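Local coordinates for adenine phosphoribosyltransferase (Leishmania donovani, PDB 1QB7), which probably catalyses the salvage of adenine, joining it to 5-phospho-alpha-D-ribose 1-diphosphate to give AMP and diphosphate, at residues 179-182 against 183-186; 4-7 against 8-11; 154-157 against 158-161; 59-62 against 63-67; 10-13 against 14-18. All blocks are in the same frame, centred on the assembly; numbering follows the deposited sequence. Where two conformers were deposited one is given.

Contact 1: 179-182 against 183-186; sequences FLKA and AEKI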
loop_
_atom_site.group_PDB
_atom_site.type_symbol
_atom_site.label_atom_id
_atom_site.label_comp_id
_atom_site.label_asym_id
_atom_site.label_seq_id
_atom_site.Cartn_x
_atom_site.Cartn_y
_atom_site.Cartn_z
ATOM N N PHE A 179 6.334 14.103 -20.329
ATOM C CA PHE A 179 7.664 14.287 -20.894
ATOM C C PHE A 179 8.387 12.957 -21.088
ATOM O O PHE A 179 9.173 12.802 -22.023
ATOM C CB PHE A 179 8.494 15.201 -19.993
ATOM C CG PHE A 179 9.878 15.464 -20.506
ATOM C CD1 PHE A 179 10.093 16.387 -21.522
ATOM C CD2 PHE A 179 10.971 14.789 -19.972
ATOM C CE1 PHE A 179 11.378 16.635 -22.002
ATOM C CE2 PHE A 179 12.260 15.031 -20.446
ATOM C CZ PHE A 179 12.463 15.958 -21.462
ATOM N N LEU A 180 8.122 12.004 -20.200
ATOM C CA LEU A 180 8.755 10.694 -20.262
ATOM C C LEU A 180 8.147 9.747 -21.297
ATOM O O LEU A 180 8.620 8.625 -21.472
ATOM C CB LEU A 180 8.775 10.062 -18.874
ATOM C CG LEU A 180 9.662 10.817 -17.881
ATOM C CD1 LEU A 180 9.425 10.323 -16.464
ATOM C CD2 LEU A 180 11.126 10.653 -18.280
ATOM N N LYS A 181 7.082 10.199 -21.955
ATOM C CA LYS A 181 6.412 9.447 -23.022
ATOM C C LYS A 181 6.134 7.950 -22.811
ATOM O O LYS A 181 6.216 7.159 -23.751
ATOM C CB LYS A 181 7.170 9.659 -24.341
ATOM C CG LYS A 181 7.141 11.098 -24.838
ATOM C CD LYS A 181 8.222 11.359 -25.868
ATOM C CE LYS A 181 8.208 12.814 -26.309
ATOM N NZ LYS A 181 9.416 13.161 -27.114
ATOM N N ALA A 182 5.746 7.580 -21.593
ATOM C CA ALA A 182 5.444 6.187 -21.266
ATOM C C ALA A 182 4.320 5.616 -22.133
ATOM O O ALA A 182 4.449 4.517 -22.673
ATOM C CB ALA A 182 5.088 6.059 -19.790
ATOM N N ALA A 183 3.216 6.352 -22.249
ATOM C CA ALA A 183 2.084 5.903 -23.059
ATOM C C ALA A 183 2.482 5.771 -24.528
ATOM O O ALA A 183 2.172 4.765 -25.165
ATOM C CB ALA A 183 0.903 6.855 -22.911
ATOM N N GLU A 184 3.184 6.780 -25.048
ATOM C CA GLU A 184 3.645 6.782 -26.435
ATOM C C GLU A 184 4.508 5.546 -26.721
ATOM O O GLU A 184 4.277 4.838 -27.698
ATOM C CB GLU A 184 4.468 8.048 -26.729
ATOM C CG GLU A 184 3.831 9.038 -27.706
ATOM C CD GLU A 184 2.809 9.957 -27.058
ATOM O OE1 GLU A 184 2.897 11.184 -27.272
ATOM O OE2 GLU A 184 7.276 8.759 -27.981
ATOM N N LYS A 185 5.493 5.289 -25.862
ATOM C CA LYS A 185 6.395 4.146 -26.027
ATOM C C LYS A 185 5.699 2.790 -25.924
ATOM O O LYS A 185 5.977 1.883 -26.706
ATOM C CB LYS A 185 7.536 4.224 -25.019
ATOM C CG LYS A 185 8.388 5.465 -25.178
ATOM C CD LYS A 185 9.469 5.523 -24.125
ATOM C CE LYS A 185 10.299 6.777 -24.291
ATOM N NZ LYS A 185 11.447 6.775 -23.343
ATOM N N ILE A 186 4.795 2.651 -24.954
ATOM C CA ILE A 186 4.065 1.402 -24.777
ATOM C C ILE A 186 3.145 1.155 -25.971
ATOM O O ILE A 186 3.006 0.024 -26.426
ATOM C CB ILE A 186 3.277 1.402 -23.440
ATOM C CG1 ILE A 186 4.266 1.331 -22.269
ATOM C CG2 ILE A 186 2.296 0.241 -23.387
ATOM C CD1 ILE A 186 3.637 1.492 -20.899
HETATM O O HOH W 1 10.667 7.254 -20.152
#
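The flat groups that matter here are two peptide carbonyls, those of Lys-181 and Ala-182. Lys-185 N donates to Lys-181 O at 2.9 Å, with an N-H...O angle of 168°, while CG of the same lysine closes on that oxygen at 3.1 Å. Ile-186 N reaches Ala-182 O at 3.0 Å, and the CG1 branch of Ile-186 brushes the same oxygen. Lys-181 is the N-cap residue of helix 182-192, and its backbone adopts the left-handed helical conformation as the chain leaves the 3-10 segment. Beside the cap, Lys-181 CB and Glu-184 CB lie 3.9 Å apart. Lys-185 has CG anti to its own carbonyl carbon (chi1 -61°) and is extended beyond it, a course that carries the chain back along the helix start until CE stands 3.8 Å from Leu-180 O. A water there donates to Leu-180 O at 2.8 Å and accepts a weak bond from Lys-185 NZ at 3.3 Å. Leu-180 touches Ala-149 of the AMP site, and its side chain is about 5 Å from the bound adenine. Ala-183 meets Phe-199 of strand 199-201. Two i to i+4 backbone bonds thus open the helix here, and a water, weakly held by Lys-185 NZ, joins its first turn to Leu-180 O next to the adenine pocket.

Contact 2: 4-7 against 8-11; sequences EVSP and NSFL
Ser-9 N donates to Ser-6 O at 3.0 Å, arriving 35° out of the carbonyl plane, and Val-5 N reaches Ser-9 O over 3.0 Å with a bent N-H...O angle of 136°. The first bond closes a type II turn from Ser-6 to Ser-9, in which Pro-7 holds the second position and Asn-8 the third, with the positive phi (56°) that this turn has there. The second belongs to a classic beta bulge: Val-5 and Ser-6 both face Ser-9. Glu-4 CA also turns its hydrogen to Ser-9 O, at 3.5 Å. Outside the backbone, one water ties the two serines together, 2.8 Å from Ser-6 OG and 2.8 Å from Ser-9 OG. On the opposite face of the hairpin the Glu-4 chain lies over the Phe-10 ring: CG stands over one face and CB is 3.7 Å from CE2. That ring also makes a cation-pi contact with Lys-198. From the bulge itself, Val-5 CG1 packs on Leu-11 CB at 3.8 Å. Phe-10 is backbone-bonded to Phe-199 and Ser-201, which joins the hairpin to the central sheet, and Ser-9 rests on Ala-183 of helix 182-192. Ser-9 answers both bulge residues with its own backbone, its O taking Val-5 N and its N giving to Ser-6 O, while water rather than a direct bond joins the serine hydroxyls on a partly exposed face.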
loop_
_atom_site.group_PDB
_atom_site.type_symbol
_atom_site.label_atom_id
_atom_site.label_comp_id
_atom_site.label_asym_id
_atom_site.label_seq_id
_atom_site.Cartn_x
_atom_site.Cartn_y
_atom_site.Cartn_z
ATOM N N GLU A 4 -8.440 13.357 -24.811
ATOM C CA GLU A 4 -7.366 12.609 -25.450
ATOM C C GLU A 4 -6.194 13.517 -25.814
ATOM O O GLU A 4 -6.239 14.219 -26.818
ATOM C CB GLU A 4 -7.886 11.919 -26.708
ATOM C CG GLU A 4 -6.864 11.022 -27.373
ATOM C CD GLU A 4 -7.330 10.496 -28.712
ATOM O OE1 GLU A 4 -8.522 10.152 -28.840
ATOM O OE2 GLU A 4 -6.502 10.423 -29.640
ATOM N N VAL A 5 -5.138 13.482 -25.008
ATOM C CA VAL A 5 -3.953 14.306 -25.245
ATOM C C VAL A 5 -3.027 13.727 -26.313
ATOM O O VAL A 5 -2.233 14.445 -26.918
ATOM C CB VAL A 5 -3.178 14.566 -23.938
ATOM C CG1 VAL A 5 -4.061 15.316 -22.974
ATOM C CG2 VAL A 5 -2.703 13.261 -23.315
ATOM N N SER A 6 -3.127 12.421 -26.517
ATOM C CA SER A 6 -2.360 11.691 -27.521
ATOM C C SER A 6 -3.126 10.376 -27.664
ATOM O O SER A 6 -3.971 10.058 -26.819
ATOM C CB SER A 6 -0.907 11.465 -27.076
ATOM O OG SER A 6 -0.807 10.501 -26.048
ATOM N N PRO A 7 -2.867 9.604 -28.737
ATOM C CA PRO A 7 -3.565 8.328 -28.963
ATOM C C PRO A 7 -3.722 7.437 -27.725
ATOM O O PRO A 7 -2.736 7.027 -27.119
ATOM C CB PRO A 7 -2.700 7.661 -30.026
ATOM C CG PRO A 7 -2.207 8.835 -30.824
ATOM C CD PRO A 7 -1.820 9.818 -29.753
ATOM N N ASN A 8 -4.972 7.185 -27.340
ATOM C CA ASN A 8 -5.293 6.336 -26.189
ATOM C C ASN A 8 -4.671 6.737 -24.859
ATOM O O ASN A 8 -4.378 5.894 -24.007
ATOM C CB ASN A 8 -4.964 4.874 -26.488
ATOM C CG ASN A 8 -6.112 4.154 -27.130
ATOM O OD1 ASN A 8 -5.952 3.499 -28.161
ATOM N ND2 ASN A 8 -7.292 4.273 -26.528
ATOM N N SER A 9 -4.474 8.031 -24.688
ATOM C CA SER A 9 -3.918 8.556 -23.461
ATOM C C SER A 9 -4.801 9.747 -23.117
ATOM O O SER A 9 -4.865 10.718 -23.868
ATOM C CB SER A 9 -2.469 8.963 -23.677
ATOM O OG SER A 9 -1.873 9.320 -22.448
ATOM N N PHE A 10 -5.526 9.632 -22.008
ATOM C CA PHE A 10 -6.463 10.666 -21.577
ATOM C C PHE A 10 -6.098 11.388 -20.288
ATOM O O PHE A 10 -5.561 10.797 -19.353
ATOM C CB PHE A 10 -7.868 10.068 -21.444
ATOM C CG PHE A 10 -8.356 9.384 -22.692
ATOM C CD1 PHE A 10 -7.894 8.116 -23.035
ATOM C CD2 PHE A 10 -9.266 10.012 -23.536
ATOM C CE1 PHE A 10 -8.333 7.483 -24.198
ATOM C CE2 PHE A 10 -9.709 9.386 -24.703
ATOM C CZ PHE A 10 -9.240 8.121 -25.034
ATOM N N LEU A 11 -6.428 12.673 -20.244
ATOM C CA LEU A 11 -6.155 13.505 -19.084
ATOM C C LEU A 11 -7.443 14.176 -18.634
ATOM O O LEU A 11 -8.195 14.699 -19.455
ATOM C CB LEU A 11 -5.117 14.566 -19.439
ATOM C CG LEU A 11 -4.729 15.561 -18.348
ATOM C CD1 LEU A 11 -4.060 14.843 -17.176
ATOM C CD2 LEU A 11 -3.795 16.592 -18.955
HETATM O O HOH W 2 0.498 10.236 -23.577
#

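Contact 3: 154-157 against 158-161; sequences ALSG and LQLV
Ala-154 O accepts from Leu-158 N at 3.0 Å, and Leu-158 CG leans over the same oxygen, Ala-154 O, at 3.2 Å. One step on, Leu-155 O receives Gln-159 N at 3.0 Å. The Leu-155 side chain has CG anti to its own amide nitrogen (chi1 176°), from where it passes obliquely by the Gln-159 amide, CG to NE2 4.1 Å, while its CD1 lies loosely beside Leu-158 CD1. Ser-156 O binds Leu-160 N, and the hydroxyl is linked to the next turn by water: the water stands 2.7 Å from Ser-156 OG and donates to Gln-159 OE1 at 2.8 Å. Each of these groups has a further partner, Ser-113 OG for the hydroxyl and the backbone N of Glu-114 for the amide oxygen, so the pair ties the 113-114 segment to the helix. Gly-157, without a side chain, gives its O to Val-161 N, and the CG2 branch of Val-161 comes within 3.2 Å of Gly-157 O. Leu-158 and Val-161 both pack on the sheet, against Val-168 and Leu-143. Asp-145, at the end of strand 140-145, and Thr-153, in the helix's first turn, bind the magnesium ion, and helix 152-163 bridges the neighbouring parallel strands 140-145 and 167-173. That is the beta-alpha-beta crossover carrying the phosphoribosyl-binding loop of type I phosphoribosyltransferases.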
loop_
_atom_site.group_PDB
_atom_site.type_symbol
_atom_site.label_atom_id
_atom_site.label_comp_id
_atom_site.label_asym_id
_atom_site.label_seq_id
_atom_site.Cartn_x
_atom_site.Cartn_y
_atom_site.Cartn_z
ATOM N N ALA A 154 4.147 -0.425 -15.531
ATOM C CA ALA A 154 2.880 -0.442 -16.262
ATOM C C ALA A 154 2.940 -1.578 -17.282
ATOM O O ALA A 154 1.986 -2.352 -17.424
ATOM C CB ALA A 154 2.633 0.903 -16.965
ATOM N N LEU A 155 4.086 -1.691 -17.956
ATOM C CA LEU A 155 4.300 -2.738 -18.944
ATOM C C LEU A 155 4.280 -4.110 -18.266
ATOM O O LEU A 155 3.757 -5.073 -18.832
ATOM C CB LEU A 155 5.618 -2.527 -19.698
ATOM C CG LEU A 155 6.004 -3.633 -20.698
ATOM C CD1 LEU A 155 4.976 -3.741 -21.820
ATOM C CD2 LEU A 155 7.383 -3.360 -21.270
ATOM N N SER A 156 4.846 -4.204 -17.063
ATOM C CA SER A 156 4.827 -5.479 -16.337
ATOM C C SER A 156 3.380 -5.877 -16.051
ATOM O O SER A 156 3.009 -7.051 -16.154
ATOM C CB SER A 156 5.602 -5.376 -15.027
ATOM O OG SER A 156 6.985 -5.566 -15.260
ATOM N N GLY A 157 2.568 -4.874 -15.726
ATOM C CA GLY A 157 1.162 -5.100 -15.446
ATOM C C GLY A 157 0.447 -5.653 -16.660
ATOM O O GLY A 157 -0.305 -6.613 -16.548
ATOM N N LEU A 158 0.701 -5.060 -17.825
ATOM C CA LEU A 158 0.084 -5.501 -19.074
ATOM C C LEU A 158 0.473 -6.943 -19.392
ATOM O O LEU A 158 -0.372 -7.755 -19.745
ATOM C CB LEU A 158 0.500 -4.580 -20.230
ATOM C CG LEU A 158 0.239 -3.081 -20.034
ATOM C CD1 LEU A 158 0.786 -2.286 -21.212
ATOM C CD2 LEU A 158 -1.241 -2.827 -19.855
ATOM N N GLN A 159 1.752 -7.267 -19.236
ATOM C CA GLN A 159 2.236 -8.615 -19.508
ATOM C C GLN A 159 1.570 -9.646 -18.604
ATOM O O GLN A 159 1.139 -10.699 -19.065
ATOM C CB GLN A 159 3.754 -8.682 -19.329
ATOM C CG GLN A 159 4.537 -7.859 -20.340
ATOM C CD GLN A 159 6.027 -7.848 -20.060
ATOM O OE1 GLN A 159 6.465 -8.040 -18.923
ATOM N NE2 GLN A 159 6.819 -7.596 -21.098
ATOM N N LEU A 160 1.494 -9.330 -17.313
ATOM C CA LEU A 160 0.902 -10.229 -16.331
ATOM C C LEU A 160 -0.581 -10.479 -16.588
ATOM O O LEU A 160 -1.051 -11.610 -16.465
ATOM C CB LEU A 160 1.146 -9.700 -14.913
ATOM C CG LEU A 160 2.613 -9.714 -14.458
ATOM C CD1 LEU A 160 2.783 -8.899 -13.189
ATOM C CD2 LEU A 160 3.103 -11.152 -14.267
ATOM N N VAL A 161 -1.310 -9.433 -16.969
ATOM C CA VAL A 161 -2.736 -9.564 -17.264
ATOM C C VAL A 161 -2.941 -10.388 -18.546
ATOM O O VAL A 161 -3.784 -11.279 -18.584
ATOM C CB VAL A 161 -3.428 -8.178 -17.382
ATOM C CG1 VAL A 161 -4.879 -8.346 -17.807
ATOM C CG2 VAL A 161 -3.367 -7.442 -16.051
HETATM O O HOH W 3 7.912 -6.012 -17.751
#

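Contact 4: 59-62 against 63-67; sequences DFLV and QRYRA
Arg-64 N binds Phe-60 O at 2.9 Å, the shortest of four consecutive i to i+4 bonds that build this part of helix 51-67. The carbonyl of Leu-61 is the more crowded one: Tyr-65 N donates to Leu-61 O at 3.0 Å, while the ring carbon Tyr-65 CD2 presses obliquely on the same oxygen at 2.9 Å, a tight approach. Tyr-65 has CG anti to its own carbonyl carbon (chi1 -57°), which swings the ring back along the helix so that CE2 lies 4.0 Å from Leu-61 CB, the two side chains running the same way. Leu-61 CD2 in turn meets the aliphatic Arg-64 CD at 4.2 Å. The polar ends of Arg-64 and Tyr-65 converge on one carboxylate oxygen outside the helix turn, Glu-170 OE2, which takes a salt bridge from Arg-64 NE and a hydrogen bond from Tyr-65 OH. At the next position the guanidinium of Arg-66 lies flat against a methyl, with Val-62 CG1 placed 3.4 Å above its plane and off toward the rim; its NH2 is held by the carbonyl of Glu-92. Gln-63 runs extended past the carbonyl of Asp-59, its CG 3.1 Å from Asp-59 O. Leu-61, Val-62 and Tyr-65 pack against Ile-89, Glu-92 and Leu-93 of helix 86-93. Glu-170 fastens the helix to strand 167-173, and Phe-60 reaches Leu-202 and, edge-to-face, the ring of His-16.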
loop_
_atom_site.group_PDB
_atom_site.type_symbol
_atom_site.label_atom_id
_atom_site.label_comp_id
_atom_site.label_asym_id
_atom_site.label_seq_id
_atom_site.Cartn_x
_atom_site.Cartn_y
_atom_site.Cartn_z
ATOM N N ASP A 59 -14.138 8.827 -4.711
ATOM C CA ASP A 59 -15.468 9.077 -5.268
ATOM C C ASP A 59 -15.489 9.069 -6.791
ATOM O O ASP A 59 -16.349 8.439 -7.399
ATOM C CB ASP A 59 -16.030 10.415 -4.769
ATOM C CG ASP A 59 -16.378 10.397 -3.297
ATOM O OD1 ASP A 59 -16.557 9.306 -2.724
ATOM O OD2 ASP A 59 -16.485 11.489 -2.709
ATOM N N PHE A 60 -14.538 9.771 -7.397
ATOM C CA PHE A 60 -14.455 9.862 -8.847
ATOM C C PHE A 60 -14.260 8.505 -9.530
ATOM O O PHE A 60 -15.038 8.134 -10.410
ATOM C CB PHE A 60 -13.343 10.835 -9.258
ATOM C CG PHE A 60 -13.233 11.033 -10.745
ATOM C CD1 PHE A 60 -13.982 12.019 -11.388
ATOM C CD2 PHE A 60 -12.419 10.203 -11.514
ATOM C CE1 PHE A 60 -13.924 12.173 -12.773
ATOM C CE2 PHE A 60 -12.355 10.349 -12.902
ATOM C CZ PHE A 60 -13.114 11.338 -13.529
ATOM N N LEU A 61 -13.232 7.764 -9.120
ATOM C CA LEU A 61 -12.945 6.464 -9.723
ATOM C C LEU A 61 -14.031 5.421 -9.471
ATOM O O LEU A 61 -14.343 4.618 -10.352
ATOM C CB LEU A 61 -11.563 5.966 -9.289
ATOM C CG LEU A 61 -10.428 6.843 -9.837
ATOM C CD1 LEU A 61 -9.074 6.376 -9.323
ATOM C CD2 LEU A 61 -10.450 6.826 -11.358
ATOM N N VAL A 62 -14.632 5.446 -8.284
ATOM C CA VAL A 62 -15.714 4.512 -7.981
ATOM C C VAL A 62 -16.878 4.791 -8.943
ATOM O O VAL A 62 -17.410 3.868 -9.563
ATOM C CB VAL A 62 -16.180 4.636 -6.504
ATOM C CG1 VAL A 62 -17.502 3.904 -6.297
ATOM C CG2 VAL A 62 -15.114 4.056 -5.572
ATOM N N GLN A 63 -17.232 6.067 -9.104
ATOM C CA GLN A 63 -18.317 6.459 -10.009
ATOM C C GLN A 63 -17.989 6.034 -11.430
ATOM O O GLN A 63 -18.842 5.517 -12.152
ATOM C CB GLN A 63 -18.540 7.968 -9.961
ATOM C CG GLN A 63 -19.218 8.436 -8.686
ATOM C CD GLN A 63 -19.015 9.915 -8.415
ATOM O OE1 GLN A 63 -18.518 10.654 -9.271
ATOM N NE2 GLN A 63 -19.381 10.354 -7.211
ATOM N N ARG A 64 -16.728 6.207 -11.805
ATOM C CA ARG A 64 -16.283 5.841 -13.134
ATOM C C ARG A 64 -16.519 4.367 -13.423
ATOM O O ARG A 64 -17.134 4.020 -14.430
ATOM C CB ARG A 64 -14.802 6.171 -13.308
ATOM C CG ARG A 64 -14.244 5.738 -14.636
ATOM C CD ARG A 64 -12.794 6.120 -14.754
ATOM N NE ARG A 64 -12.234 5.711 -16.037
ATOM C CZ ARG A 64 -12.465 6.327 -17.193
ATOM N NH1 ARG A 64 -13.246 7.398 -17.235
ATOM N NH2 ARG A 64 -11.904 5.873 -18.307
ATOM N N TYR A 65 -16.073 3.503 -12.519
ATOM C CA TYR A 65 -16.217 2.070 -12.735
ATOM C C TYR A 65 -17.626 1.510 -12.574
ATOM O O TYR A 65 -17.968 0.520 -13.217
ATOM C CB TYR A 65 -15.171 1.307 -11.922
ATOM C CG TYR A 65 -13.767 1.756 -12.282
ATOM C CD1 TYR A 65 -13.341 1.754 -13.611
ATOM C CD2 TYR A 65 -12.897 2.262 -11.314
ATOM C CE1 TYR A 65 -12.093 2.250 -13.974
ATOM C CE2 TYR A 65 -11.640 2.766 -11.669
ATOM C CZ TYR A 65 -11.250 2.757 -13.002
ATOM O OH TYR A 65 -10.034 3.284 -13.373
ATOM N N ARG A 66 -18.449 2.160 -11.748
ATOM C CA ARG A 66 -19.842 1.741 -11.552
ATOM C C ARG A 66 -20.641 2.055 -12.814
ATOM O O ARG A 66 -21.581 1.339 -13.166
ATOM C CB ARG A 66 -20.479 2.457 -10.354
ATOM C CG ARG A 66 -20.131 1.837 -9.019
ATOM C CD ARG A 66 -20.912 2.458 -7.865
ATOM N NE ARG A 66 -20.612 1.775 -6.604
ATOM C CZ ARG A 66 -20.580 2.363 -5.410
ATOM N NH1 ARG A 66 -20.838 3.659 -5.298
ATOM N NH2 ARG A 66 -20.236 1.668 -4.329
ATOM N N ALA A 67 -20.245 3.128 -13.494
ATOM C CA ALA A 67 -20.888 3.563 -14.723
ATOM C C ALA A 67 -20.345 2.815 -15.941
ATOM O O ALA A 67 -20.976 2.788 -16.999
ATOM C CB ALA A 67 -20.692 5.065 -14.904
#

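Contact 5: 10-13 against 14-18; sequences FLLD and DSHAL
An Asx turn at Asp-13, set inside a type I beta turn from Asp-13 to His-16, carries the chain from strand 9-12 into helix 17-25. Asp-13 OD2 is gripped twice by Ser-15: the hydroxyl OG donates at 2.6 Å, nearly in line with the C-O bond, and the backbone N of Ser-15 reaches the same OD2 at 3.2 Å from well above the carboxylate plane. With Asp-13 CG opposite the amide nitrogen (chi1 178°), the carboxylate swings over the turn to meet both. His-16 N closes the turn on Asp-13 O at 3.1 Å, the donor standing 39° out of the carbonyl plane. Asp-14 carries a second negative charge close by; its backbone N gives a hydrogen to a water at 2.8 Å, and that water makes a weak bond to Asp-13 OD1. The proximity of the two carboxylates would probably favour cations nearby, and Lys-3 forms a long, weak ion pair with Asp-13. Just before the turn, Leu-12 supplies the apolar half of the contact: its CG meets His-16 CB at 4.0 Å, and its CD2 touches Leu-18 CD2 at 4.0 Å, the two leucines crossing at about a right angle against Phe-60. His-16 N-caps the helix, its ring nitrogen ND1 accepting from Leu-18 N at 2.9 Å, with the donor lying in the ring plane.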
loop_
_atom_site.group_PDB
_atom_site.type_symbol
_atom_site.label_atom_id
_atom_site.label_comp_id
_atom_site.label_asym_id
_atom_site.label_seq_id
_atom_site.Cartn_x
_atom_site.Cartn_y
_atom_site.Cartn_z
ATOM N N PHE A 10 -5.526 9.632 -22.008
ATOM C CA PHE A 10 -6.463 10.666 -21.577
ATOM C C PHE A 10 -6.098 11.388 -20.288
ATOM O O PHE A 10 -5.561 10.797 -19.353
ATOM C CB PHE A 10 -7.868 10.068 -21.444
ATOM C CG PHE A 10 -8.356 9.384 -22.692
ATOM C CD1 PHE A 10 -7.894 8.116 -23.035
ATOM C CD2 PHE A 10 -9.266 10.012 -23.536
ATOM C CE1 PHE A 10 -8.333 7.483 -24.198
ATOM C CE2 PHE A 10 -9.709 9.386 -24.703
ATOM C CZ PHE A 10 -9.240 8.121 -25.034
ATOM N N LEU A 11 -6.428 12.673 -20.244
ATOM C CA LEU A 11 -6.155 13.505 -19.084
ATOM C C LEU A 11 -7.443 14.176 -18.634
ATOM O O LEU A 11 -8.195 14.699 -19.455
ATOM C CB LEU A 11 -5.117 14.566 -19.439
ATOM C CG LEU A 11 -4.729 15.561 -18.348
ATOM C CD1 LEU A 11 -4.060 14.843 -17.176
ATOM C CD2 LEU A 11 -3.795 16.592 -18.955
ATOM N N LEU A 12 -7.711 14.126 -17.332
ATOM C CA LEU A 12 -8.904 14.741 -16.776
ATOM C C LEU A 12 -8.861 16.243 -17.061
ATOM O O LEU A 12 -7.831 16.886 -16.878
ATOM C CB LEU A 12 -8.968 14.490 -15.268
ATOM C CG LEU A 12 -10.213 15.001 -14.543
ATOM C CD1 LEU A 12 -11.456 14.340 -15.121
ATOM C CD2 LEU A 12 -10.095 14.739 -13.048
ATOM N N ASP A 13 -9.963 16.782 -17.571
ATOM C CA ASP A 13 -10.043 18.206 -17.878
ATOM C C ASP A 13 -9.755 18.984 -16.589
ATOM O O ASP A 13 -10.364 18.716 -15.551
ATOM C CB ASP A 13 -11.433 18.523 -18.441
ATOM C CG ASP A 13 -11.622 19.989 -18.733
ATOM O OD1 ASP A 13 -11.123 20.467 -19.771
ATOM O OD2 ASP A 13 -12.275 20.663 -17.920
ATOM N N ASP A 14 -8.833 19.945 -16.661
ATOM C CA ASP A 14 -8.421 20.719 -15.483
ATOM C C ASP A 14 -9.445 21.589 -14.765
ATOM O O ASP A 14 -9.141 22.176 -13.722
ATOM C CB ASP A 14 -7.138 21.521 -15.757
ATOM C CG ASP A 14 -7.308 22.591 -16.826
ATOM O OD1 ASP A 14 -8.443 23.053 -17.085
ATOM O OD2 ASP A 14 -6.273 22.987 -17.401
ATOM N N SER A 15 -10.649 21.683 -15.321
ATOM C CA SER A 15 -11.696 22.475 -14.695
ATOM C C SER A 15 -12.376 21.647 -13.602
ATOM O O SER A 15 -12.973 22.205 -12.673
ATOM C CB SER A 15 -12.732 22.919 -15.731
ATOM O OG SER A 15 -13.591 21.847 -16.071
ATOM N N HIS A 16 -12.249 20.320 -13.703
ATOM C CA HIS A 16 -12.854 19.398 -12.744
ATOM C C HIS A 16 -12.364 19.660 -11.325
ATOM O O HIS A 16 -11.190 19.948 -11.115
ATOM C CB HIS A 16 -12.543 17.953 -13.131
ATOM C CG HIS A 16 -13.442 16.953 -12.476
ATOM N ND1 HIS A 16 -13.350 16.632 -11.141
ATOM C CD2 HIS A 16 -14.469 16.222 -12.969
ATOM C CE1 HIS A 16 -14.284 15.747 -10.837
ATOM N NE2 HIS A 16 -14.976 15.481 -11.930
ATOM N N ALA A 17 -13.276 19.572 -10.360
ATOM C CA ALA A 17 -12.942 19.798 -8.957
ATOM C C ALA A 17 -11.788 18.902 -8.473
ATOM O O ALA A 17 -10.947 19.338 -7.687
ATOM C CB ALA A 17 -14.179 19.599 -8.082
ATOM N N LEU A 18 -11.744 17.661 -8.953
ATOM C CA LEU A 18 -10.689 16.726 -8.569
ATOM C C LEU A 18 -9.320 17.174 -9.089
ATOM O O LEU A 18 -8.315 17.084 -8.376
ATOM C CB LEU A 18 -11.010 15.314 -9.077
ATOM C CG LEU A 18 -9.912 14.245 -8.950
ATOM C CD1 LEU A 18 -9.430 14.111 -7.505
ATOM C CD2 LEU A 18 -10.434 12.920 -9.468
HETATM O O HOH W 4 -7.716 20.373 -19.173
#

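How the contacts relate
All five contacts are local. Contact 3 is the buried one and comes about 7 Å from the magnesium ion at the Ala-154 side chain; contact 2 is a surface hairpin, and contacts 1, 4 and 5 are partly buried. Contacts 1 and 3 join through Ile-186 on Ala-154 and Leu-158, and contact 1 also rests on contact 2, where Ala-183 meets Ser-9. Contacts 2 and 5 share strand 9-12. Contacts 4 and 5 meet where Phe-60 packs against Leu-12, His-16 and Leu-18. Regular helical bonds rule contacts 3 and 4, whereas a backbone turn with a water between two hydroxyls marks contact 2, and a carboxylate gripped twice marks contact 5.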